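Local coordinates for computationally designed four-helix bundle protein (Synthetic construct, PDB 3U3B), which has no known natural function, being a computationally redesigned, hyperthermostable four-helix bundle whose hydrophobic core was completely rebuilt by flexible-backbone design, at residues Leu18-Asn21 with Val22-Ile26; Thr48-Glu51 with Ile52-Met56. All blocks are in the same frame, centred on the assembly; numbering follows the deposited sequence.

Contact 1. Residues Leu18-Asn21 with Val22-Ile26; sequences LIQN and VNDDI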
# COMPACT_ATOMS: atom_id res chain seq x y z
N LEU A 18 -1.58 -7.86 3.22
CA LEU A 18 -0.54 -6.85 3.07
C LEU A 18 -1.08 -5.44 3.33
O LEU A 18 -0.41 -4.65 3.98
CB LEU A 18 0.10 -6.94 1.67
CG LEU A 18 0.85 -8.23 1.40
CD1 LEU A 18 1.18 -8.35 -0.07
CD2 LEU A 18 2.14 -8.29 2.23
N ILE A 19 -2.28 -5.14 2.83
CA ILE A 19 -2.93 -3.84 3.10
C ILE A 19 -3.19 -3.63 4.59
O ILE A 19 -2.90 -2.57 5.14
CB ILE A 19 -4.24 -3.70 2.28
CG1 ILE A 19 -3.90 -3.46 0.81
CG2 ILE A 19 -5.10 -2.57 2.80
CD1 ILE A 19 -5.10 -3.59 -0.11
N GLN A 20 -3.73 -4.64 5.26
CA GLN A 20 -3.93 -4.55 6.68
C GLN A 20 -2.58 -4.32 7.42
O GLN A 20 -2.52 -3.57 8.39
CB GLN A 20 -4.62 -5.80 7.20
CG GLN A 20 -4.99 -5.68 8.67
CD GLN A 20 -5.83 -4.44 8.95
OE1 GLN A 20 -6.90 -4.26 8.37
NE2 GLN A 20 -5.33 -3.55 9.80
N ASN A 21 -1.52 -5.00 6.97
CA ASN A 21 -0.17 -4.81 7.51
C ASN A 21 0.29 -3.35 7.35
O ASN A 21 0.85 -2.77 8.29
CB ASN A 21 0.84 -5.72 6.80
CG ASN A 21 0.69 -7.20 7.17
OD1 ASN A 21 0.22 -7.55 8.25
ND2 ASN A 21 1.15 -8.07 6.27
N VAL A 22 0.04 -2.76 6.18
CA VAL A 22 0.36 -1.34 5.96
C VAL A 22 -0.48 -0.42 6.87
O VAL A 22 0.04 0.53 7.47
CB VAL A 22 0.22 -0.91 4.46
CG1 VAL A 22 0.38 0.58 4.33
CG2 VAL A 22 1.29 -1.60 3.60
N ASN A 23 -1.76 -0.72 7.00
CA ASN A 23 -2.62 0.06 7.87
C ASN A 23 -2.18 -0.01 9.33
O ASN A 23 -2.25 0.99 10.06
CB ASN A 23 -4.06 -0.38 7.72
CG ASN A 23 -4.73 0.33 6.59
OD1 ASN A 23 -4.47 1.51 6.36
ND2 ASN A 23 -5.57 -0.38 5.85
N ASP A 24 -1.75 -1.19 9.75
CA ASP A 24 -1.25 -1.40 11.11
C ASP A 24 0.03 -0.58 11.33
O ASP A 24 0.20 0.03 12.38
CB ASP A 24 -1.02 -2.89 11.38
CG ASP A 24 -2.34 -3.68 11.58
OD1 ASP A 24 -3.37 -3.12 12.04
OD2 ASP A 24 -2.37 -4.88 11.25
N ASP A 25 0.91 -0.53 10.33
CA ASP A 25 2.13 0.30 10.45
C ASP A 25 1.84 1.80 10.37
O ASP A 25 2.50 2.60 11.05
CB ASP A 25 3.18 -0.10 9.40
CG ASP A 25 3.89 -1.39 9.76
OD1 ASP A 25 3.77 -1.86 10.92
OD2 ASP A 25 4.60 -1.93 8.88
N ILE A 26 0.84 2.19 9.59
CA ILE A 26 0.45 3.59 9.50
C ILE A 26 -0.09 4.09 10.85
O ILE A 26 0.15 5.23 11.24
CB ILE A 26 -0.60 3.82 8.43
CG1 ILE A 26 0.05 3.83 7.05
CG2 ILE A 26 -1.30 5.12 8.67
CD1 ILE A 26 -0.96 4.03 5.95
O HOH W 1 -7.05 -2.97 5.95
O HOH W 2 2.11 -4.57 10.16
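Gln-20 and Asp-24 face each other one turn apart on the outer side of helix 3-30, the first helix of the four-helix bundle, as an i to i+4 side-chain pair laid over the backbone bond from Asp-24 N to Gln-20 O. The amide nitrogen NE2 of Gln-20 donates to OD1 of Asp-24 at 3.0 Å. The bond is bent, 139° at the hydrogen: OD1 lies close to the amide plane, but NE2 comes in from above the carboxylate, and the two flat groups are turned 47° apart. Gln-20 reaches this position with CG trans to its own N (chi1 -173°) and a kink at chi2 that folds the amide along the helix. An alanine at Asp-24 removes the carboxylate, and the glutamine amide, with NE2 left without this acceptor, would probably be freer to swing.

The amide's other end is held by water: OE1 of Gln-20 accepts from a molecule that in turn accepts from Asn-23 ND2, bridging i and i+3. The Asn-23 side chain runs beside that of Ile-19, pointing the same way, and also touches Leu-94 of helix 84-102. On the buried side of the helix Val-22 packs on Leu-45 of helix 36-56. A second water donates to Asn-21 O at 2.9 Å and, weakly, to Asp-25 OD1 at 3.3 Å.

Contact 2. Residues Thr48-Glu51 with Ile52-Met56; sequences TMKE and ITETM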
# COMPACT_ATOMS: atom_id res chain seq x y z
N THR A 48 5.93 -4.83 -2.58
CA THR A 48 5.53 -6.24 -2.65
C THR A 48 4.13 -6.37 -3.31
O THR A 48 3.91 -7.20 -4.20
CB THR A 48 5.55 -6.87 -1.25
OG1 THR A 48 6.90 -6.87 -0.75
CG2 THR A 48 5.05 -8.28 -1.27
N MET A 49 3.20 -5.55 -2.86
CA MET A 49 1.85 -5.53 -3.43
C MET A 49 1.86 -5.16 -4.91
O MET A 49 1.11 -5.74 -5.70
CB MET A 49 1.01 -4.51 -2.68
CG MET A 49 0.75 -4.88 -1.25
SD MET A 49 -0.56 -3.80 -0.57
CE MET A 49 0.27 -2.26 -0.28
N LYS A 50 2.69 -4.19 -5.27
CA LYS A 50 2.80 -3.71 -6.63
C LYS A 50 3.27 -4.82 -7.56
O LYS A 50 2.70 -4.98 -8.63
CB LYS A 50 3.79 -2.56 -6.67
CG LYS A 50 4.15 -2.00 -8.04
CD LYS A 50 3.00 -1.33 -8.71
CE LYS A 50 3.47 -0.48 -9.88
NZ LYS A 50 4.27 -1.27 -10.86
N GLU A 51 4.28 -5.56 -7.13
CA GLU A 51 4.77 -6.74 -7.86
C GLU A 51 3.61 -7.72 -8.12
O GLU A 51 3.42 -8.20 -9.25
CB GLU A 51 5.88 -7.44 -7.07
CG GLU A 51 6.36 -8.74 -7.73
CD GLU A 51 7.40 -9.50 -6.93
OE1 GLU A 51 7.69 -9.13 -5.77
OE2 GLU A 51 7.93 -10.50 -7.47
N ILE A 52 2.85 -8.05 -7.08
CA ILE A 52 1.72 -8.97 -7.23
C ILE A 52 0.67 -8.44 -8.22
O ILE A 52 0.22 -9.19 -9.11
CB ILE A 52 1.05 -9.27 -5.88
CG1 ILE A 52 2.00 -10.05 -4.99
CG2 ILE A 52 -0.30 -10.04 -6.07
CD1 ILE A 52 1.62 -10.04 -3.57
N THR A 53 0.30 -7.17 -8.10
CA THR A 53 -0.73 -6.62 -8.98
C THR A 53 -0.28 -6.60 -10.43
O THR A 53 -1.10 -6.78 -11.35
CB THR A 53 -1.15 -5.20 -8.57
OG1 THR A 53 0.01 -4.36 -8.52
CG2 THR A 53 -1.81 -5.25 -7.25
N GLU A 54 1.03 -6.42 -10.65
CA GLU A 54 1.54 -6.44 -12.01
C GLU A 54 1.44 -7.84 -12.59
O GLU A 54 1.08 -8.02 -13.75
CB GLU A 54 3.00 -5.99 -12.07
CG GLU A 54 3.25 -4.50 -11.84
CD GLU A 54 2.52 -3.60 -12.84
OE1 GLU A 54 1.68 -4.09 -13.63
OE2 GLU A 54 2.79 -2.37 -12.84
N THR A 55 1.77 -8.83 -11.77
CA THR A 55 1.66 -10.21 -12.21
C THR A 55 0.22 -10.53 -12.59
O THR A 55 -0.03 -11.21 -13.59
CB THR A 55 2.13 -11.17 -11.10
OG1 THR A 55 3.51 -10.89 -10.79
CG2 THR A 55 2.01 -12.61 -11.56
N MET A 56 -0.72 -10.03 -11.81
CA MET A 56 -2.13 -10.35 -11.99
C MET A 56 -2.81 -9.54 -13.08
O MET A 56 -3.88 -9.93 -13.56
CB MET A 56 -2.88 -10.15 -10.67
CG MET A 56 -2.47 -11.12 -9.58
SD MET A 56 -2.42 -12.84 -10.16
CE MET A 56 -4.06 -13.00 -10.87
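Lys-50 and Glu-54 reach for each other along the outer side of helix 36-56, the second helix of the four-helix bundle, as an i to i+4 pair whose side chains cross at a slant instead of lying parallel. The lysine leaves the backbone with CG trans to N (chi1 174°), then bends at chi2 and again at chi4, which curls the ammonium group toward the C-terminal end of the helix. Glu-54 is bent at chi2 as well, and the two ends meet in a salt bridge of 2.7 Å between Lys-50 NZ and Glu-54 OE2. NZ uses the anti lone pair of OE2, the one directed away from the other carboxylate oxygen. Glu-54 CG also lies 3.5 Å from Lys-50 NZ, so the ammonium group sits close to the glutamate chain as well as to its carboxylate.

Thr-53 sits round the helix from this pair and turns back on the backbone. Its OG1 takes the position between N and the carbonyl carbon (chi1 55°) and donates to Lys-50 O at 2.8 Å. That carbonyl also accepts from Glu-54 N at 3.0 Å, both donors arriving on the same face of its plane; the hydroxyl comes in well to one side, at a C=O...O angle of 113°. The same torsion sets CG2 beside the backbone N, 3.3 Å from Met-49 O, and the side chain packs against Val-61, Ala-62 and Leu-65 of helix 59-76.

Ile-52 leans back along the helix, its CG1 3.5 Å from Thr-48 O, while the Thr-48 hydroxyl is bonded to the Arg-44 carbonyl. The chemistry is thus divided by side: an ion pair on the exterior, where water would probably weaken it, and on the buried side a threonine whose hydroxyl is satisfied by its own helix.

How the contacts relate
From the N terminus, contact 1 comes first, within helix 3-30, and is complete before the chain turns into helix 36-56, where contact 2 follows. Each joins adjoining segments of a single helix, so neither closes a loop, and they stand in series without nesting or crossing. Their centres are about 16 Å apart, yet their edges meet where the two helices pack: Leu-18 CB lies 3.6 Å from Met-49 CG, Ile-19 CG1 is equally close to Met-49 SD, and Leu-18 CD1 approaches Ile-52 CD1 to 3.9 Å. Ile-19 also touches helix 84-102 and Met-49 helix 59-76, so this hydrophobic seam links all four helices of the bundle.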